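Local coordinates for protein SnoaL-like polyketide cyclase (Agrobacterium tumefaciens str. C58, PDB 3EHC) that is of unknown function but belongs to the SnoaL-like polyketide cyclase family of the NTF2 clan, so a cyclase-like role is possible, at residues D22-F27 against G43-L48; L10-S15 against T26-N31. All blocks are in the same frame, centred on the assembly; numbering follows the deposited sequence.

Contact 1: D22-F27 against G43-L48; sequences DELGTF and GYRDML
Leu24, on a short turn of helical backbone conformation, faces Arg45 on helix 40-54 across 7.3 Å between their CA atoms, the nearest approach of the two backbones. The contact illustrates how one well-placed leucine can join an irregular loop to a regular helix. The Leu24 side chain points at the helix with CG anti to the backbone N (chi1 -171°). Leu24 CD2 presses on the start of the Arg45 side chain, 3.6 Å from Arg45 CB and equally near the CA of that residue, so that it rests on the helix backbone itself. Leu24 CD1 makes the closer approach to Leu48, one helical turn further on, and the two leucines meet tip to tip, with Leu24 CD1 3.9 Å from Leu48 CD1 and Leu24 CD2 nearly as near to it at 4.0 Å. Tyr44 adds a looser apolar touch, its CD1 4.3 Å from Leu24 CD2.

Arg45 runs past Leu24 in the opposite direction. Its chain leaves the helix extended and then bends at chi3 (-67°), which folds the guanidinium back so that one face lies over Leu24 CD2, while NH2 comes within 4.0 Å of Leu24 CB. The polar end is held by the loop just before the turn: NE donates to the carbonyl O of Phe21, fixing where the flat group lies. The carboxylate of Asp22 stands apart: at 5.7 Å, Asp22 OD1 makes no salt bridge with Arg45 NE and could add at most a longer-range attraction. Leu16 of helix 5-17 and Phe21 also pack on Leu48, extending the apolar layer. Such packing between the loop after the first helix and the face of the next belongs to the helical side of the NTF2-like alpha+beta fold, where helices lie against a curved sheet.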
ATOM      1  N   ASP B  22     -17.537  17.729  -9.957  1.00 45.31           N
ATOM      2  CA  ASP B  22     -17.447  19.159 -10.237  1.00 46.75           C
ATOM      3  C   ASP B  22     -16.656  19.846  -9.129  1.00 47.85           C
ATOM      4  O   ASP B  22     -16.018  20.865  -9.356  1.00 46.47           O
ATOM      5  CB  ASP B  22     -18.839  19.803 -10.331  1.00 47.96           C
ATOM      6  CG  ASP B  22     -19.669  19.261 -11.487  1.00 49.15           C
ATOM      7  OD1 ASP B  22     -19.343  18.184 -12.019  1.00 55.52           O
ATOM      8  OD2 ASP B  22     -20.656  19.920 -11.864  1.00 52.27           O
ATOM      9  N   GLU B  23     -16.720  19.270  -7.926  1.00 49.86           N
ATOM     10  CA  GLU B  23     -16.010  19.777  -6.739  1.00 51.43           C
ATOM     11  C   GLU B  23     -14.544  19.307  -6.641  1.00 47.83           C
ATOM     12  O   GLU B  23     -13.828  19.740  -5.736  1.00 47.92           O
ATOM     13  CB  GLU B  23     -16.746  19.322  -5.451  1.00 52.59           C
ATOM     14  CG  GLU B  23     -18.272  19.544  -5.457  1.00 58.94           C
ATOM     15  N   LEU B  24     -14.100  18.442  -7.559  1.00 43.88           N
ATOM     16  CA  LEU B  24     -12.827  17.712  -7.400  1.00 42.01           C
ATOM     17  C   LEU B  24     -11.606  18.610  -7.188  1.00 39.74           C
ATOM     18  O   LEU B  24     -10.729  18.298  -6.379  1.00 39.92           O
ATOM     19  CB  LEU B  24     -12.594  16.800  -8.608  1.00 42.34           C
ATOM     20  CG  LEU B  24     -11.448  15.790  -8.584  1.00 42.10           C
ATOM     21  CD1 LEU B  24     -11.507  14.874  -7.360  1.00 37.87           C
ATOM     22  CD2 LEU B  24     -11.513  14.989  -9.874  1.00 41.56           C
ATOM     23  N   GLY B  25     -11.551  19.720  -7.909  1.00 38.46           N
ATOM     24  CA  GLY B  25     -10.467  20.687  -7.762  1.00 37.37           C
ATOM     25  C   GLY B  25     -10.325  21.379  -6.409  1.00 36.57           C
ATOM     26  O   GLY B  25      -9.307  22.029  -6.167  1.00 37.67           O
ATOM     27  N   THR B  26     -11.335  21.266  -5.538  1.00 35.76           N
ATOM     28  CA  THR B  26     -11.212  21.674  -4.129  1.00 35.04           C
ATOM     29  C   THR B  26     -10.143  20.848  -3.430  1.00 35.30           C
ATOM     30  O   THR B  26      -9.428  21.358  -2.574  1.00 34.69           O
ATOM     31  CB  THR B  26     -12.572  21.538  -3.379  1.00 35.41           C
ATOM     32  OG1 THR B  26     -13.426  22.619  -3.771  1.00 38.37           O
ATOM     33  CG2 THR B  26     -12.412  21.560  -1.843  1.00 31.86           C
ATOM     34  N   PHE B  27     -10.028  19.576  -3.834  1.00 36.24           N
ATOM     35  CA  PHE B  27      -9.184  18.577  -3.172  1.00 36.39           C
ATOM     36  C   PHE B  27      -7.952  18.130  -3.981  1.00 36.69           C
ATOM     37  O   PHE B  27      -7.018  17.582  -3.411  1.00 36.16           O
ATOM     38  CB  PHE B  27     -10.037  17.341  -2.875  1.00 36.01           C
ATOM     39  CG  PHE B  27     -11.294  17.632  -2.095  1.00 33.51           C
ATOM     40  CD1 PHE B  27     -11.232  17.977  -0.758  1.00 35.13           C
ATOM     41  CD2 PHE B  27     -12.543  17.532  -2.698  1.00 33.90           C
ATOM     42  CE1 PHE B  27     -12.379  18.234  -0.040  1.00 36.79           C
ATOM     43  CE2 PHE B  27     -13.697  17.791  -1.981  1.00 32.35           C
ATOM     44  CZ  PHE B  27     -13.612  18.142  -0.649  1.00 36.36           C
ATOM     45  N   GLY B  43      -7.502  14.448 -16.066  1.00 34.77           N
ATOM     46  CA  GLY B  43      -7.124  13.042 -16.152  1.00 34.45           C
ATOM     47  C   GLY B  43      -7.512  12.246 -14.919  1.00 34.25           C
ATOM     48  O   GLY B  43      -7.885  11.091 -15.028  1.00 34.86           O
ATOM     49  N   TYR B  44      -7.415  12.891 -13.758  1.00 34.15           N
ATOM     50  CA  TYR B  44      -7.785  12.334 -12.472  1.00 35.68           C
ATOM     51  C   TYR B  44      -9.299  12.150 -12.381  1.00 36.56           C
ATOM     52  O   TYR B  44      -9.772  11.100 -11.924  1.00 36.44           O
ATOM     53  CB  TYR B  44      -7.265  13.252 -11.357  1.00 36.38           C
ATOM     54  CG  TYR B  44      -7.055  12.581 -10.017  1.00 36.41           C
ATOM     55  CD1 TYR B  44      -8.132  12.347  -9.174  1.00 43.74           C
ATOM     56  CD2 TYR B  44      -5.784  12.199  -9.584  1.00 37.83           C
ATOM     57  CE1 TYR B  44      -7.974  11.730  -7.933  1.00 42.76           C
ATOM     58  CE2 TYR B  44      -5.605  11.571  -8.328  1.00 42.39           C
ATOM     59  CZ  TYR B  44      -6.717  11.341  -7.512  1.00 45.39           C
ATOM     60  OH  TYR B  44      -6.611  10.740  -6.265  1.00 46.83           O
ATOM     61  N   ARG B  45     -10.050  13.156 -12.820  1.00 37.30           N
ATOM     62  CA  ARG B  45     -11.517  13.076 -12.895  1.00 38.12           C
ATOM     63  C   ARG B  45     -11.952  11.929 -13.804  1.00 38.28           C
ATOM     64  O   ARG B  45     -12.853  11.178 -13.461  1.00 38.47           O
ATOM     65  CB  ARG B  45     -12.104  14.401 -13.396  1.00 37.08           C
ATOM     66  CG  ARG B  45     -13.633  14.449 -13.429  1.00 39.44           C
ATOM     67  CD  ARG B  45     -14.180  15.828 -13.863  1.00 41.13           C
ATOM     68  NE  ARG B  45     -13.888  16.886 -12.883  1.00 44.70           N
ATOM     69  CZ  ARG B  45     -12.993  17.871 -13.038  1.00 44.61           C
ATOM     70  NH1 ARG B  45     -12.249  17.982 -14.144  1.00 44.39           N
ATOM     71  NH2 ARG B  45     -12.836  18.767 -12.066  1.00 44.13           N
ATOM     72  N   ASP B  46     -11.310  11.802 -14.962  1.00 39.19           N
ATOM     73  CA  ASP B  46     -11.615  10.723 -15.923  1.00 38.92           C
ATOM     74  C   ASP B  46     -11.382   9.357 -15.318  1.00 38.56           C
ATOM     75  O   ASP B  46     -12.137   8.431 -15.565  1.00 39.07           O
ATOM     76  CB  ASP B  46     -10.730  10.805 -17.185  1.00 39.95           C
ATOM     77  CG  ASP B  46     -10.994  12.029 -18.026  1.00 40.60           C
ATOM     78  OD1 ASP B  46     -12.079  12.653 -17.898  1.00 47.40           O
ATOM     79  OD2 ASP B  46     -10.098  12.357 -18.834  1.00 46.06           O
HETATM   80  N   MSE B  47     -10.297   9.235 -14.566  1.00 38.68           N
HETATM   81  CA  MSE B  47      -9.963   8.005 -13.857  1.00 38.73           C
HETATM   82  C   MSE B  47     -11.043   7.586 -12.868  1.00 37.83           C
HETATM   83  O   MSE B  47     -11.428   6.431 -12.855  1.00 37.69           O
HETATM   84  CB  MSE B  47      -8.629   8.152 -13.128  1.00 39.37           C
HETATM   85  CG  MSE B  47      -8.276   7.005 -12.192  1.00 41.38           C
HETATM   86 SE   MSE B  47      -6.693   7.359 -11.094  0.75 42.79          SE
HETATM   87  CE  MSE B  47      -7.426   8.585  -9.733  1.00 33.26           C
ATOM     88  N   LEU B  48     -11.523   8.519 -12.049  1.00 38.08           N
ATOM     89  CA  LEU B  48     -12.596   8.239 -11.089  1.00 37.85           C
ATOM     90  C   LEU B  48     -13.948   7.961 -11.778  1.00 36.59           C
ATOM     91  O   LEU B  48     -14.686   7.103 -11.320  1.00 36.52           O
ATOM     92  CB  LEU B  48     -12.745   9.375 -10.075  1.00 38.17           C
ATOM     93  CG  LEU B  48     -11.523   9.788  -9.271  1.00 37.33           C
ATOM     94  CD1 LEU B  48     -11.753  11.183  -8.645  1.00 34.87           C
ATOM     95  CD2 LEU B  48     -11.220   8.723  -8.218  1.00 38.08           C
TER

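Contact 2: L10-S15 against T26-N31; sequences LAYLDS and TFVDDN
Phe27 lies against helix 5-17 at Tyr12, and the packing can be followed along 26-31 from Thr26, whose CG2 sits 3.7 Å above the plane of the Phe27 ring, over its centre. The opposite face of that ring is taken by the helix backbone: Tyr12 CA stands 3.8 Å from the centroid of the Phe27 ring and only 3° off the normal, a CH-pi contact of nearly ideal direction. With CG anti to its own carbonyl carbon (chi1 -54°), Phe27 delivers its ring flat onto the helix. Ala11 CB reaches Phe27 CE1 at 3.8 Å, and Ser15 OG approaches Phe27 CE2 at 3.7 Å. Ser15 OG donates to the carbonyl O of Tyr12 at 2.9 Å, so its contact with the ring is one of packing. The Tyr12 ring slants across the base of Phe27, its CD1 3.7 Å from Phe27 CB. Next comes Val28, whose CG2 meets Tyr12 CE1 at 4.0 Å; beyond it, Asp29 OD1 accepts from the backbone N of Asn31 in an Asx turn as the chain rounds a corner. The principle is that of an aromatic side chain clasped on both faces by aliphatic carbon. Dispersion and CH-pi attraction therefore carry the junction, while the Ser15 hydroxyl bonds within its own helix and the Phe27 backbone bonds to Ile111.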
ATOM      1  N   LEU B  10     -10.884  12.937   4.367  1.00 36.44           N
ATOM      2  CA  LEU B  10     -12.187  12.323   4.589  1.00 36.34           C
ATOM      3  C   LEU B  10     -13.294  13.101   3.851  1.00 35.64           C
ATOM      4  O   LEU B  10     -14.238  12.480   3.373  1.00 33.81           O
ATOM      5  CB  LEU B  10     -12.481  12.144   6.084  1.00 36.20           C
ATOM      6  CG  LEU B  10     -11.638  11.126   6.867  1.00 36.42           C
ATOM      7  CD1 LEU B  10     -12.060  11.075   8.317  1.00 37.48           C
ATOM      8  CD2 LEU B  10     -11.732   9.745   6.292  1.00 38.04           C
ATOM      9  N   ALA B  11     -13.145  14.430   3.724  1.00 35.31           N
ATOM     10  CA  ALA B  11     -14.062  15.260   2.926  1.00 34.67           C
ATOM     11  C   ALA B  11     -13.922  14.912   1.431  1.00 34.49           C
ATOM     12  O   ALA B  11     -14.900  14.859   0.706  1.00 35.19           O
ATOM     13  CB  ALA B  11     -13.818  16.758   3.179  1.00 31.77           C
ATOM     14  N   TYR B  12     -12.699  14.647   0.985  1.00 35.05           N
ATOM     15  CA  TYR B  12     -12.438  14.206  -0.402  1.00 34.49           C
ATOM     16  C   TYR B  12     -13.125  12.877  -0.702  1.00 35.34           C
ATOM     17  O   TYR B  12     -13.791  12.737  -1.732  1.00 34.43           O
ATOM     18  CB  TYR B  12     -10.917  14.127  -0.660  1.00 33.38           C
ATOM     19  CG  TYR B  12     -10.450  13.276  -1.829  1.00 32.23           C
ATOM     20  CD1 TYR B  12     -10.644  13.677  -3.139  1.00 36.60           C
ATOM     21  CD2 TYR B  12      -9.759  12.086  -1.609  1.00 33.20           C
ATOM     22  CE1 TYR B  12     -10.189  12.898  -4.216  1.00 37.43           C
ATOM     23  CE2 TYR B  12      -9.324  11.297  -2.661  1.00 35.68           C
ATOM     24  CZ  TYR B  12      -9.530  11.709  -3.967  1.00 38.61           C
ATOM     25  OH  TYR B  12      -9.086  10.910  -5.021  1.00 40.58           O
ATOM     26  N   LEU B  13     -12.993  11.924   0.218  1.00 35.61           N
ATOM     27  CA  LEU B  13     -13.629  10.608   0.066  1.00 36.53           C
ATOM     28  C   LEU B  13     -15.139  10.733   0.070  1.00 35.91           C
ATOM     29  O   LEU B  13     -15.820  10.011  -0.674  1.00 35.65           O
ATOM     30  CB  LEU B  13     -13.177   9.620   1.161  1.00 36.61           C
ATOM     31  CG  LEU B  13     -11.725   9.147   1.166  1.00 35.38           C
ATOM     32  CD1 LEU B  13     -11.535   8.057   2.204  1.00 27.27           C
ATOM     33  CD2 LEU B  13     -11.263   8.709  -0.222  1.00 28.83           C
ATOM     34  N   ASP B  14     -15.655  11.644   0.899  1.00 36.33           N
ATOM     35  CA  ASP B  14     -17.078  11.930   0.898  1.00 37.39           C
ATOM     36  C   ASP B  14     -17.593  12.422  -0.442  1.00 36.01           C
ATOM     37  O   ASP B  14     -18.646  11.989  -0.887  1.00 36.98           O
ATOM     38  CB  ASP B  14     -17.455  12.957   1.956  1.00 38.26           C
ATOM     39  CG  ASP B  14     -18.405  12.391   2.947  1.00 45.86           C
ATOM     40  OD1 ASP B  14     -17.920  11.503   3.701  1.00 46.35           O
ATOM     41  OD2 ASP B  14     -19.610  12.795   2.930  1.00 48.28           O
ATOM     42  N   SER B  15     -16.865  13.346  -1.062  1.00 35.90           N
ATOM     43  CA  SER B  15     -17.263  13.852  -2.377  1.00 35.19           C
ATOM     44  C   SER B  15     -17.225  12.722  -3.416  1.00 36.46           C
ATOM     45  O   SER B  15     -18.090  12.643  -4.283  1.00 37.42           O
ATOM     46  CB  SER B  15     -16.427  15.074  -2.824  1.00 34.56           C
ATOM     47  OG  SER B  15     -15.174  14.727  -3.389  1.00 38.32           O
ATOM     48  N   THR B  26     -11.335  21.266  -5.538  1.00 35.76           N
ATOM     49  CA  THR B  26     -11.212  21.674  -4.129  1.00 35.04           C
ATOM     50  C   THR B  26     -10.143  20.848  -3.430  1.00 35.30           C
ATOM     51  O   THR B  26      -9.428  21.358  -2.574  1.00 34.69           O
ATOM     52  CB  THR B  26     -12.572  21.538  -3.379  1.00 35.41           C
ATOM     53  OG1 THR B  26     -13.426  22.619  -3.771  1.00 38.37           O
ATOM     54  CG2 THR B  26     -12.412  21.560  -1.843  1.00 31.86           C
ATOM     55  N   PHE B  27     -10.028  19.576  -3.834  1.00 36.24           N
ATOM     56  CA  PHE B  27      -9.184  18.577  -3.172  1.00 36.39           C
ATOM     57  C   PHE B  27      -7.952  18.130  -3.981  1.00 36.69           C
ATOM     58  O   PHE B  27      -7.018  17.582  -3.411  1.00 36.16           O
ATOM     59  CB  PHE B  27     -10.037  17.341  -2.875  1.00 36.01           C
ATOM     60  CG  PHE B  27     -11.294  17.632  -2.095  1.00 33.51           C
ATOM     61  CD1 PHE B  27     -11.232  17.977  -0.758  1.00 35.13           C
ATOM     62  CD2 PHE B  27     -12.543  17.532  -2.698  1.00 33.90           C
ATOM     63  CE1 PHE B  27     -12.379  18.234  -0.040  1.00 36.79           C
ATOM     64  CE2 PHE B  27     -13.697  17.791  -1.981  1.00 32.35           C
ATOM     65  CZ  PHE B  27     -13.612  18.142  -0.649  1.00 36.36           C
ATOM     66  N   VAL B  28      -7.952  18.347  -5.297  1.00 37.04           N
ATOM     67  CA  VAL B  28      -6.916  17.793  -6.193  1.00 35.96           C
ATOM     68  C   VAL B  28      -6.294  18.937  -7.011  1.00 36.01           C
ATOM     69  O   VAL B  28      -7.008  19.740  -7.589  1.00 35.28           O
ATOM     70  CB  VAL B  28      -7.498  16.657  -7.110  1.00 37.51           C
ATOM     71  CG1 VAL B  28      -6.486  16.140  -8.133  1.00 31.13           C
ATOM     72  CG2 VAL B  28      -7.981  15.488  -6.251  1.00 35.45           C
ATOM     73  N   ASP B  29      -4.959  19.008  -7.004  1.00 35.83           N
ATOM     74  CA  ASP B  29      -4.176  20.020  -7.716  1.00 36.23           C
ATOM     75  C   ASP B  29      -4.422  19.952  -9.232  1.00 36.56           C
ATOM     76  O   ASP B  29      -4.748  18.877  -9.772  1.00 35.05           O
ATOM     77  CB  ASP B  29      -2.686  19.817  -7.410  1.00 36.21           C
ATOM     78  CG  ASP B  29      -1.813  20.998  -7.844  1.00 37.99           C
ATOM     79  OD1 ASP B  29      -1.290  20.985  -8.991  1.00 33.93           O
ATOM     80  OD2 ASP B  29      -1.602  21.923  -7.015  1.00 43.73           O
ATOM     81  N   ASP B  30      -4.277  21.086  -9.918  1.00 37.47           N
ATOM     82  CA  ASP B  30      -4.436  21.126 -11.388  1.00 37.20           C
ATOM     83  C   ASP B  30      -3.456  20.188 -12.106  1.00 36.44           C
ATOM     84  O   ASP B  30      -3.766  19.617 -13.157  1.00 34.89           O
ATOM     85  CB  ASP B  30      -4.228  22.536 -11.934  1.00 37.68           C
ATOM     86  CG  ASP B  30      -5.374  23.478 -11.617  1.00 39.46           C
ATOM     87  OD1 ASP B  30      -6.450  23.040 -11.142  1.00 36.19           O
ATOM     88  OD2 ASP B  30      -5.178  24.685 -11.867  1.00 39.74           O
ATOM     89  N   ASN B  31      -2.269  20.043 -11.520  1.00 37.37           N
ATOM     90  CA  ASN B  31      -1.191  19.250 -12.085  1.00 35.92           C
ATOM     91  C   ASN B  31      -0.929  17.966 -11.322  1.00 34.91           C
ATOM     92  O   ASN B  31       0.197  17.475 -11.313  1.00 35.18           O
ATOM     93  CB  ASN B  31       0.087  20.087 -12.107  1.00 37.18           C
ATOM     94  CG  ASN B  31       0.006  21.218 -13.074  1.00 36.62           C
ATOM     95  OD1 ASN B  31      -0.380  21.029 -14.223  1.00 35.70           O
ATOM     96  ND2 ASN B  31       0.362  22.407 -12.622  1.00 39.14           N
TER

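In the fold
From the N terminus, the chain passes through helix 5-17, turns back through the loop at 22-27, enters strand 28-29 and later reaches helix 40-54. Contact 2 closes the first loop, bringing 26-31 back to the helix; contact 1 closes a second, bringing 43-48 to the turn before the strand. The two loops overlap over 22-31, the segments sharing Thr26 and Phe27, so they cross in sequence and neither nests. Their centres lie 7 Å apart, and the Tyr44 OH to Tyr12 OH distance of 2.8 Å fits a hydrogen bond between them. Together they tie both helices to the connecting segment, which bonds through its backbone to Ile111 of strand 110-118 in the main sheet.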